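PDB 6OFQ: heme-binding protein A / AI-2 binding protein A from Helicobacter pylori SS1, which probably binds short peptides in the periplasm as the substrate-binding component of an ABC transporter. Local coordinates for residues Q333-N347 / Q488-Y502. Sequence-based numbering, arbitrary orientation.
Sequences QKMVNPFPPTIWGYN and QEIIHKDAPYVPLAY
Q333 and Y502 form an antiparallel hydrogen-bonded pair that joins the short strand 332-334 to strand 497-510, within the mixed sheet of a lobe of this type II periplasmic binding protein. Two backbone bonds close the pair: Q333 N to Y502 O, and Y502 N to Q333 O. Past the non-hydrogen-bonded pair K334-A501, M335 N reaches L500 O at 3.0 Å. L500 and A501 form a classic beta bulge, both opposite S294 of strand 292-298.

Beyond its strand, the chain from M335 to P341 wraps around the Y502 ring, which is sandwiched by CH-pi contacts. M335 CA lies over one face, 3.9 Å from the centroid; P340 CA and P341 CD cover the opposite face. Two bonds grip the ring's hydroxyl: it donates to N337 O at 2.7 Å and accepts from V336 N at 3.1 Å, which fixes the buried ring to the loop backbone. The edge of the Y346 ring also meets this hydroxyl.

With CG anti to the backbone N (chi1 -179°) and the chain extended beyond it, the M335 side chain crosses the Y502 ring at about a right angle, SD making an oblique Met-aromatic contact. CG presses on P499 CB, a tight 3.5 Å, and CE ends at the edge of the Y497 ring. P338 CG touches I491 CG2 on helix 477-494.

Polar bonds tie that helix to both ends of the loop. The Q488 amide crosses the N337 amide nearly perpendicularly and serves two backbone groups: OE1 takes N347 N at 2.9 Å, while NE2 donates to G345 O at 2.8 Å and is also bonded to Y484 O. N337 ND2, seated over the centre of one Y346 ring face, donates to N347 O, and one water bridges N337 OD1 to Q488 O.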
ATOM      1  N   GLN A 333      -3.187 -16.094  -8.897  1.00  6.59           N
ATOM      2  CA  GLN A 333      -4.306 -16.224  -9.828  1.00  7.59           C
ATOM      3  C   GLN A 333      -4.129 -15.249 -10.978  1.00  7.47           C
ATOM      4  O   GLN A 333      -3.651 -14.122 -10.752  1.00  7.33           O
ATOM      5  CB  GLN A 333      -5.639 -15.988  -9.068  1.00 10.75           C
ATOM      6  CG  GLN A 333      -6.879 -16.030  -9.941  1.00 16.64           C
ATOM      7  CD  GLN A 333      -8.233 -16.007  -9.217  1.00 20.31           C
ATOM      8  OE1 GLN A 333      -8.288 -16.266  -8.017  1.00 25.25           O
ATOM      9  NE2 GLN A 333      -9.329 -15.789  -9.963  1.00 21.10           N
ATOM     10  N   LYS A 334      -4.512 -15.584 -12.197  1.00  6.48           N
ATOM     11  CA  LYS A 334      -4.415 -14.687 -13.333  1.00  7.07           C
ATOM     12  C   LYS A 334      -5.222 -13.412 -13.080  1.00  6.04           C
ATOM     13  O   LYS A 334      -6.396 -13.490 -12.691  1.00  6.61           O
ATOM     14  CB  LYS A 334      -4.954 -15.406 -14.571  1.00  9.18           C
ATOM     15  CG  LYS A 334      -5.057 -14.562 -15.831  1.00 12.19           C
ATOM     16  CD  LYS A 334      -5.330 -15.313 -17.133  1.00 15.75           C
ATOM     17  CE  LYS A 334      -5.970 -16.674 -17.028  1.00 21.57           C
ATOM     18  NZ  LYS A 334      -5.810 -17.344 -18.346  1.00 19.90           N
ATOM     19  N   MET A 335      -4.592 -12.254 -13.294  1.00  5.34           N
ATOM     20  CA  MET A 335      -5.283 -10.986 -13.125  1.00  4.82           C
ATOM     21  C   MET A 335      -6.124 -10.674 -14.367  1.00  5.44           C
ATOM     22  O   MET A 335      -5.703 -10.881 -15.518  1.00  5.79           O
ATOM     23  CB  MET A 335      -4.259  -9.903 -12.830  1.00  5.04           C
ATOM     24  CG  MET A 335      -4.819  -8.508 -12.601  1.00  4.79           C
ATOM     25  SD  MET A 335      -3.451  -7.380 -12.228  1.00  4.59           S
ATOM     26  CE  MET A 335      -4.318  -5.821 -12.069  1.00  4.68           C
ATOM     27  N   VAL A 336      -7.346 -10.190 -14.098  1.00  5.11           N
ATOM     28  CA  VAL A 336      -8.298  -9.767 -15.117  1.00  5.00           C
ATOM     29  C   VAL A 336      -8.662  -8.301 -14.883  1.00  4.61           C
ATOM     30  O   VAL A 336      -8.396  -7.475 -15.744  1.00  5.52           O
ATOM     31  CB  VAL A 336      -9.549 -10.651 -15.080  1.00  6.23           C
ATOM     32  CG1 VAL A 336     -10.503 -10.211 -16.174  1.00  7.03           C
ATOM     33  CG2 VAL A 336      -9.138 -12.119 -15.326  1.00  7.59           C
ATOM     34  N   ASN A 337      -9.238  -7.946 -13.752  1.00  4.01           N
ATOM     35  CA  ASN A 337      -9.596  -6.566 -13.376  1.00  3.78           C
ATOM     36  C   ASN A 337      -8.510  -5.925 -12.533  1.00  3.27           C
ATOM     37  O   ASN A 337      -7.603  -6.590 -12.001  1.00  3.67           O
ATOM     38  CB  ASN A 337     -10.939  -6.551 -12.624  1.00  3.96           C
ATOM     39  CG  ASN A 337     -12.055  -7.188 -13.455  1.00  4.05           C
ATOM     40  OD1 ASN A 337     -12.286  -6.697 -14.576  1.00  4.44           O
ATOM     41  ND2 ASN A 337     -12.648  -8.288 -12.973  1.00  4.15           N
ATOM     42  N   PRO A 338      -8.590  -4.606 -12.305  1.00  3.46           N
ATOM     43  CA  PRO A 338      -7.500  -3.941 -11.566  1.00  3.73           C
ATOM     44  C   PRO A 338      -7.356  -4.321 -10.116  1.00  3.96           C
ATOM     45  O   PRO A 338      -6.316  -4.042  -9.547  1.00  4.68           O
ATOM     46  CB  PRO A 338      -7.799  -2.464 -11.676  1.00  3.90           C
ATOM     47  CG  PRO A 338      -8.620  -2.384 -12.939  1.00  4.25           C
ATOM     48  CD  PRO A 338      -9.480  -3.622 -12.960  1.00  4.07           C
ATOM     49  N   PHE A 339      -8.354  -4.951  -9.518  1.00  4.20           N
ATOM     50  CA  PHE A 339      -8.354  -5.353  -8.108  1.00  4.15           C
ATOM     51  C   PHE A 339      -8.750  -6.825  -7.992  1.00  4.49           C
ATOM     52  O   PHE A 339      -9.407  -7.352  -8.886  1.00  4.21           O
ATOM     53  CB  PHE A 339      -9.231  -4.423  -7.276  1.00  4.12           C
ATOM     54  CG  PHE A 339     -10.673  -4.456  -7.661  1.00  4.16           C
ATOM     55  CD1 PHE A 339     -11.210  -3.556  -8.554  1.00  4.10           C
ATOM     56  CD2 PHE A 339     -11.561  -5.276  -6.992  1.00  4.35           C
ATOM     57  CE1 PHE A 339     -12.570  -3.593  -8.856  1.00  4.62           C
ATOM     58  CE2 PHE A 339     -12.902  -5.332  -7.290  1.00  4.52           C
ATOM     59  CZ  PHE A 339     -13.439  -4.458  -8.181  1.00  4.31           C
ATOM     60  N   PRO A 340      -8.409  -7.472  -6.882  1.00  4.72           N
ATOM     61  CA  PRO A 340      -8.601  -8.925  -6.772  1.00  4.86           C
ATOM     62  C   PRO A 340     -10.038  -9.295  -6.402  1.00  5.38           C
ATOM     63  O   PRO A 340     -10.763  -8.486  -5.801  1.00  4.82           O
ATOM     64  CB  PRO A 340      -7.598  -9.330  -5.705  1.00  4.85           C
ATOM     65  CG  PRO A 340      -7.480  -8.126  -4.828  1.00  5.40           C
ATOM     66  CD  PRO A 340      -7.528  -6.969  -5.818  1.00  4.95           C
ATOM     67  N   PRO A 341     -10.405 -10.562  -6.657  1.00  5.46           N
ATOM     68  CA  PRO A 341     -11.764 -11.039  -6.441  1.00  5.95           C
ATOM     69  C   PRO A 341     -12.134 -11.243  -4.977  1.00  6.92           C
ATOM     70  O   PRO A 341     -13.302 -11.528  -4.709  1.00  8.51           O
ATOM     71  CB  PRO A 341     -11.843 -12.324  -7.261  1.00  6.20           C
ATOM     72  CG  PRO A 341     -10.477 -12.730  -7.451  1.00  5.84           C
ATOM     73  CD  PRO A 341      -9.615 -11.525  -7.454  1.00  5.49           C
ATOM     74  N   THR A 342     -11.174 -11.042  -4.085  1.00  6.76           N
ATOM     75  CA  THR A 342     -11.456 -10.963  -2.643  1.00  6.85           C
ATOM     76  C   THR A 342     -12.181  -9.668  -2.272  1.00  8.07           C
ATOM     77  O   THR A 342     -12.602  -9.622  -1.131  1.00 10.44           O
ATOM     78  CB  THR A 342     -10.148 -11.079  -1.884  1.00  7.71           C
ATOM     79  OG1 THR A 342      -9.156 -10.281  -2.590  1.00  8.86           O
ATOM     80  CG2 THR A 342      -9.688 -12.511  -1.897  1.00  7.45           C
ATOM     81  N   ILE A 343     -12.332  -8.709  -3.162  1.00  6.56           N
ATOM     82  CA  ILE A 343     -13.077  -7.504  -2.893  1.00  6.71           C
ATOM     83  C   ILE A 343     -14.385  -7.592  -3.683  1.00  6.68           C
ATOM     84  O   ILE A 343     -14.424  -7.968  -4.847  1.00  6.83           O
ATOM     85  CB  ILE A 343     -12.219  -6.298  -3.277  1.00  6.81           C
ATOM     86  CG1 ILE A 343     -10.908  -6.290  -2.511  1.00  7.58           C
ATOM     87  CG2 ILE A 343     -12.993  -4.995  -3.059  1.00  7.81           C
ATOM     88  CD1 ILE A 343      -9.985  -5.173  -2.931  1.00  8.08           C
ATOM     89  N   TRP A 344     -15.417  -7.074  -3.015  1.00  5.16           N
ATOM     90  CA  TRP A 344     -16.680  -6.942  -3.679  1.00  4.94           C
ATOM     91  C   TRP A 344     -16.656  -6.060  -4.917  1.00  5.46           C
ATOM     92  O   TRP A 344     -15.795  -5.172  -5.040  1.00  5.37           O
ATOM     93  CB  TRP A 344     -17.748  -6.403  -2.730  1.00  5.10           C
ATOM     94  CG  TRP A 344     -17.564  -4.977  -2.226  1.00  4.97           C
ATOM     95  CD1 TRP A 344     -16.828  -4.600  -1.146  1.00  5.84           C
ATOM     96  CD2 TRP A 344     -18.018  -3.776  -2.851  1.00  5.33           C
ATOM     97  NE1 TRP A 344     -16.868  -3.226  -0.988  1.00  5.88           N
ATOM     98  CE2 TRP A 344     -17.601  -2.705  -2.021  1.00  5.37           C
ATOM     99  CE3 TRP A 344     -18.756  -3.482  -4.011  1.00  5.31           C
ATOM    100  CZ2 TRP A 344     -17.896  -1.384  -2.266  1.00  5.20           C
ATOM    101  CZ3 TRP A 344     -19.053  -2.111  -4.226  1.00  5.79           C
ATOM    102  CH2 TRP A 344     -18.585  -1.113  -3.410  1.00  5.38           C
ATOM    103  N   GLY A 345     -17.565  -6.293  -5.866  1.00  5.93           N
ATOM    104  CA  GLY A 345     -17.655  -5.446  -7.042  1.00  5.76           C
ATOM    105  C   GLY A 345     -16.817  -5.890  -8.223  1.00  5.20           C
ATOM    106  O   GLY A 345     -16.913  -5.335  -9.322  1.00  6.07           O
ATOM    107  N   TYR A 346     -16.037  -6.957  -8.055  1.00  5.11           N
ATOM    108  CA  TYR A 346     -15.209  -7.532  -9.089  1.00  5.01           C
ATOM    109  C   TYR A 346     -16.073  -8.021 -10.241  1.00  5.16           C
ATOM    110  O   TYR A 346     -17.137  -8.622  -9.996  1.00  5.76           O
ATOM    111  CB  TYR A 346     -14.447  -8.729  -8.544  1.00  4.80           C
ATOM    112  CG  TYR A 346     -13.448  -9.417  -9.437  1.00  4.81           C
ATOM    113  CD1 TYR A 346     -13.800 -10.473 -10.282  1.00  4.81           C
ATOM    114  CD2 TYR A 346     -12.124  -9.058  -9.399  1.00  4.86           C
ATOM    115  CE1 TYR A 346     -12.900 -11.139 -11.063  1.00  4.83           C
ATOM    116  CE2 TYR A 346     -11.189  -9.662 -10.245  1.00  4.87           C
ATOM    117  CZ  TYR A 346     -11.565 -10.722 -11.011  1.00  4.77           C
ATOM    118  OH  TYR A 346     -10.628 -11.326 -11.808  1.00  5.12           O
ATOM    119  N   ASN A 347     -15.656  -7.725 -11.474  1.00  4.74           N
ATOM    120  CA  ASN A 347     -16.466  -8.053 -12.614  1.00  5.23           C
ATOM    121  C   ASN A 347     -16.021  -9.442 -13.085  1.00  6.02           C
ATOM    122  O   ASN A 347     -15.038  -9.609 -13.823  1.00  6.13           O
ATOM    123  CB  ASN A 347     -16.313  -7.005 -13.715  1.00  5.41           C
ATOM    124  CG  ASN A 347     -17.325  -7.185 -14.822  1.00  6.51           C
ATOM    125  OD1 ASN A 347     -17.688  -8.333 -15.091  1.00  6.94           O
ATOM    126  ND2 ASN A 347     -17.769  -6.126 -15.472  1.00  6.85           N
ATOM    127  N   GLN A 488     -15.040  -1.313 -14.880  1.00  5.08           N
ATOM    128  CA  GLN A 488     -14.118  -2.391 -15.216  1.00  5.31           C
ATOM    129  C   GLN A 488     -14.197  -2.733 -16.672  1.00  5.47           C
ATOM    130  O   GLN A 488     -13.188  -3.076 -17.271  1.00  5.89           O
ATOM    131  CB  GLN A 488     -14.380  -3.563 -14.290  1.00  5.39           C
ATOM    132  CG  GLN A 488     -13.824  -3.365 -12.903  1.00  4.90           C
ATOM    133  CD  GLN A 488     -14.345  -4.388 -11.920  1.00  4.53           C
ATOM    134  OE1 GLN A 488     -13.811  -5.491 -11.817  1.00  4.37           O
ATOM    135  NE2 GLN A 488     -15.490  -4.086 -11.339  1.00  4.80           N
ATOM    136  N   GLU A 489     -15.393  -2.660 -17.266  1.00  5.87           N
ATOM    137  CA  GLU A 489     -15.452  -2.821 -18.710  1.00  6.84           C
ATOM    138  C   GLU A 489     -14.634  -1.829 -19.518  1.00  6.71           C
ATOM    139  O   GLU A 489     -13.981  -2.139 -20.523  1.00  7.28           O
ATOM    140  CB  GLU A 489     -16.908  -2.777 -19.214  1.00  8.59           C
ATOM    141  CG  GLU A 489     -17.817  -3.837 -18.663  1.00 11.65           C
ATOM    142  CD  GLU A 489     -19.257  -3.579 -19.117  1.00 17.49           C
ATOM    143  OE1 GLU A 489     -19.693  -2.538 -19.703  1.00 22.02           O
ATOM    144  OE2 GLU A 489     -20.021  -4.479 -18.751  1.00 27.48           O
ATOM    145  N   ILE A 490     -14.737  -0.565 -19.113  1.00  5.95           N
ATOM    146  CA  ILE A 490     -14.082   0.543 -19.837  1.00  6.06           C
ATOM    147  C   ILE A 490     -12.570   0.345 -19.744  1.00  5.70           C
ATOM    148  O   ILE A 490     -11.873   0.445 -20.766  1.00  6.14           O
ATOM    149  CB  ILE A 490     -14.520   1.929 -19.332  1.00  6.93           C
ATOM    150  CG1 ILE A 490     -16.020   2.127 -19.677  1.00  8.28           C
ATOM    151  CG2 ILE A 490     -13.657   3.018 -19.947  1.00  6.81           C
ATOM    152  CD1 ILE A 490     -16.517   3.385 -19.050  1.00  9.38           C
ATOM    153  N   ILE A 491     -12.016   0.123 -18.560  1.00  5.02           N
ATOM    154  CA  ILE A 491     -10.562   0.035 -18.464  1.00  5.01           C
ATOM    155  C   ILE A 491     -10.070  -1.243 -19.162  1.00  5.71           C
ATOM    156  O   ILE A 491      -9.012  -1.202 -19.799  1.00  6.33           O
ATOM    157  CB  ILE A 491     -10.082   0.136 -16.998  1.00  4.80           C
ATOM    158  CG1 ILE A 491      -8.554   0.250 -16.927  1.00  4.85           C
ATOM    159  CG2 ILE A 491     -10.584  -1.011 -16.154  1.00  5.56           C
ATOM    160  CD1 ILE A 491      -7.957   0.628 -15.597  1.00  4.92           C
ATOM    161  N   HIS A 492     -10.812  -2.336 -19.121  1.00  5.23           N
ATOM    162  CA  HIS A 492     -10.484  -3.498 -19.936  1.00  5.78           C
ATOM    163  C   HIS A 492     -10.396  -3.188 -21.429  1.00  6.24           C
ATOM    164  O   HIS A 492      -9.442  -3.563 -22.125  1.00  6.90           O
ATOM    165  CB  HIS A 492     -11.446  -4.627 -19.698  1.00  6.00           C
ATOM    166  CG  HIS A 492     -11.180  -5.841 -20.523  1.00  7.44           C
ATOM    167  ND1 HIS A 492     -10.208  -6.777 -20.230  1.00  7.85           N
ATOM    168  CD2 HIS A 492     -11.828  -6.289 -21.616  1.00  9.40           C
ATOM    169  CE1 HIS A 492     -10.299  -7.764 -21.098  1.00  8.83           C
ATOM    170  NE2 HIS A 492     -11.308  -7.525 -21.912  1.00  9.69           N
ATOM    171  N   LYS A 493     -11.426  -2.493 -21.913  1.00  6.85           N
ATOM    172  CA  LYS A 493     -11.385  -2.062 -23.314  1.00  8.50           C
ATOM    173  C   LYS A 493     -10.240  -1.175 -23.690  1.00  7.48           C
ATOM    174  O   LYS A 493      -9.646  -1.332 -24.775  1.00  8.55           O
ATOM    175  CB  LYS A 493     -12.736  -1.377 -23.644  1.00 11.48           C
ATOM    176  CG  LYS A 493     -12.832  -0.649 -24.976  1.00 15.14           C
ATOM    177  CD  LYS A 493     -13.911   0.435 -25.022  1.00 22.55           C
ATOM    178  CE  LYS A 493     -13.671   1.683 -24.163  1.00 18.61           C
ATOM    179  NZ  LYS A 493     -12.997   2.945 -24.617  1.00 20.98           N
ATOM    180  N   ASP A 494      -9.879  -0.260 -22.801  1.00  6.37           N
ATOM    181  CA  ASP A 494      -8.783   0.643 -23.083  1.00  6.46           C
ATOM    182  C   ASP A 494      -7.371   0.054 -22.874  1.00  6.12           C
ATOM    183  O   ASP A 494      -6.398   0.567 -23.426  1.00  6.36           O
ATOM    184  CB  ASP A 494      -8.878   1.942 -22.239  1.00  6.93           C
ATOM    185  CG  ASP A 494     -10.046   2.814 -22.566  1.00  8.29           C
ATOM    186  OD1 ASP A 494     -10.476   2.756 -23.732  1.00 10.43           O
ATOM    187  OD2 ASP A 494     -10.432   3.656 -21.731  1.00  7.93           O
ATOM    188  N   ALA A 495      -7.298  -1.004 -22.115  1.00  5.68           N
ATOM    189  CA  ALA A 495      -6.025  -1.695 -21.870  1.00  6.30           C
ATOM    190  C   ALA A 495      -4.835  -0.811 -21.578  1.00  5.93           C
ATOM    191  O   ALA A 495      -3.790  -0.901 -22.250  1.00  6.29           O
ATOM    192  CB  ALA A 495      -5.726  -2.646 -23.051  1.00  6.80           C
ATOM    193  N   PRO A 496      -4.938   0.112 -20.622  1.00  5.73           N
ATOM    194  CA  PRO A 496      -3.822   1.001 -20.315  1.00  5.81           C
ATOM    195  C   PRO A 496      -2.719   0.350 -19.521  1.00  6.42           C
ATOM    196  O   PRO A 496      -1.947   1.070 -18.881  1.00  8.50           O
ATOM    197  CB  PRO A 496      -4.490   2.107 -19.515  1.00  5.49           C
ATOM    198  CG  PRO A 496      -5.474   1.316 -18.735  1.00  5.57           C
ATOM    199  CD  PRO A 496      -6.082   0.395 -19.745  1.00  5.10           C
ATOM    200  N   TYR A 497      -2.588  -0.973 -19.584  1.00  5.46           N
ATOM    201  CA  TYR A 497      -1.688  -1.717 -18.727  1.00  5.68           C
ATOM    202  C   TYR A 497      -1.683  -3.175 -19.175  1.00  5.39           C
ATOM    203  O   TYR A 497      -2.470  -3.521 -20.056  1.00  5.47           O
ATOM    204  CB  TYR A 497      -2.102  -1.656 -17.256  1.00  6.65           C
ATOM    205  CG  TYR A 497      -3.262  -2.428 -16.745  1.00  7.84           C
ATOM    206  CD1 TYR A 497      -4.536  -2.250 -17.243  1.00  9.13           C
ATOM    207  CD2 TYR A 497      -3.073  -3.217 -15.634  1.00 10.88           C
ATOM    208  CE1 TYR A 497      -5.647  -2.903 -16.673  1.00 10.29           C
ATOM    209  CE2 TYR A 497      -4.126  -3.920 -15.100  1.00 10.56           C
ATOM    210  CZ  TYR A 497      -5.399  -3.664 -15.548  1.00  9.34           C
ATOM    211  OH  TYR A 497      -6.434  -4.395 -15.000  1.00 10.89           O
ATOM    212  N   VAL A 498      -0.816  -4.008 -18.609  1.00  5.36           N
ATOM    213  CA  VAL A 498      -0.946  -5.438 -18.780  1.00  5.33           C
ATOM    214  C   VAL A 498      -1.222  -6.049 -17.394  1.00  5.00           C
ATOM    215  O   VAL A 498      -0.307  -6.116 -16.547  1.00  4.52           O
ATOM    216  CB  VAL A 498       0.302  -6.094 -19.332  1.00  5.99           C
ATOM    217  CG1 VAL A 498       0.006  -7.540 -19.588  1.00  7.04           C
ATOM    218  CG2 VAL A 498       0.801  -5.423 -20.607  1.00  6.57           C
ATOM    219  N   PRO A 499      -2.421  -6.544 -17.123  1.00  5.13           N
ATOM    220  CA  PRO A 499      -2.680  -7.269 -15.858  1.00  4.84           C
ATOM    221  C   PRO A 499      -1.844  -8.546 -15.813  1.00  4.91           C
ATOM    222  O   PRO A 499      -1.737  -9.261 -16.826  1.00  6.51           O
ATOM    223  CB  PRO A 499      -4.157  -7.604 -15.900  1.00  5.68           C
ATOM    224  CG  PRO A 499      -4.605  -7.352 -17.262  1.00  6.27           C
ATOM    225  CD  PRO A 499      -3.636  -6.480 -17.967  1.00  5.72           C
ATOM    226  N   LEU A 500      -1.215  -8.831 -14.669  1.00  4.58           N
ATOM    227  CA  LEU A 500      -0.413 -10.078 -14.598  1.00  4.58           C
ATOM    228  C   LEU A 500      -1.059 -11.012 -13.564  1.00  5.07           C
ATOM    229  O   LEU A 500      -1.672 -12.042 -13.919  1.00  4.97           O
ATOM    230  CB  LEU A 500       1.040  -9.750 -14.255  1.00  5.22           C
ATOM    231  CG  LEU A 500       1.784  -8.988 -15.343  1.00  5.51           C
ATOM    232  CD1 LEU A 500       3.091  -8.554 -14.778  1.00  5.71           C
ATOM    233  CD2 LEU A 500       1.979  -9.857 -16.568  1.00  6.20           C
ATOM    234  N   ALA A 501      -0.992 -10.677 -12.278  1.00  4.62           N
ATOM    235  CA  ALA A 501      -1.415 -11.654 -11.264  1.00  4.95           C
ATOM    236  C   ALA A 501      -2.037 -11.017 -10.046  1.00  4.89           C
ATOM    237  O   ALA A 501      -1.764  -9.879  -9.686  1.00  5.66           O
ATOM    238  CB  ALA A 501      -0.208 -12.438 -10.794  1.00  5.52           C
ATOM    239  N   TYR A 502      -2.889 -11.788  -9.356  1.00  4.59           N
ATOM    240  CA  TYR A 502      -3.242 -11.607  -7.962  1.00  4.68           C
ATOM    241  C   TYR A 502      -2.340 -12.571  -7.190  1.00  5.18           C
ATOM    242  O   TYR A 502      -2.751 -13.741  -7.065  1.00  5.01           O
ATOM    243  CB  TYR A 502      -4.721 -11.890  -7.704  1.00  4.51           C
ATOM    244  CG  TYR A 502      -5.642 -11.113  -8.598  1.00  3.99           C
ATOM    245  CD1 TYR A 502      -5.565  -9.725  -8.673  1.00  3.89           C
ATOM    246  CD2 TYR A 502      -6.565 -11.777  -9.396  1.00  3.81           C
ATOM    247  CE1 TYR A 502      -6.424  -9.061  -9.535  1.00  4.12           C
ATOM    248  CE2 TYR A 502      -7.404 -11.127 -10.292  1.00  3.77           C
ATOM    249  CZ  TYR A 502      -7.301  -9.742 -10.375  1.00  3.91           C
ATOM    250  OH  TYR A 502      -8.086  -9.123 -11.295  1.00  4.10           O
TER
HETATM  251  O   HOH W   1      -8.207  -7.806 -18.478  1.00 12.72           O
HETATM  252  O   HOH W   2     -11.227  -4.576 -15.856  1.00  5.24           O
HETATM  253  O   HOH W   3     -19.513  -6.635 -17.581  1.00 23.65           O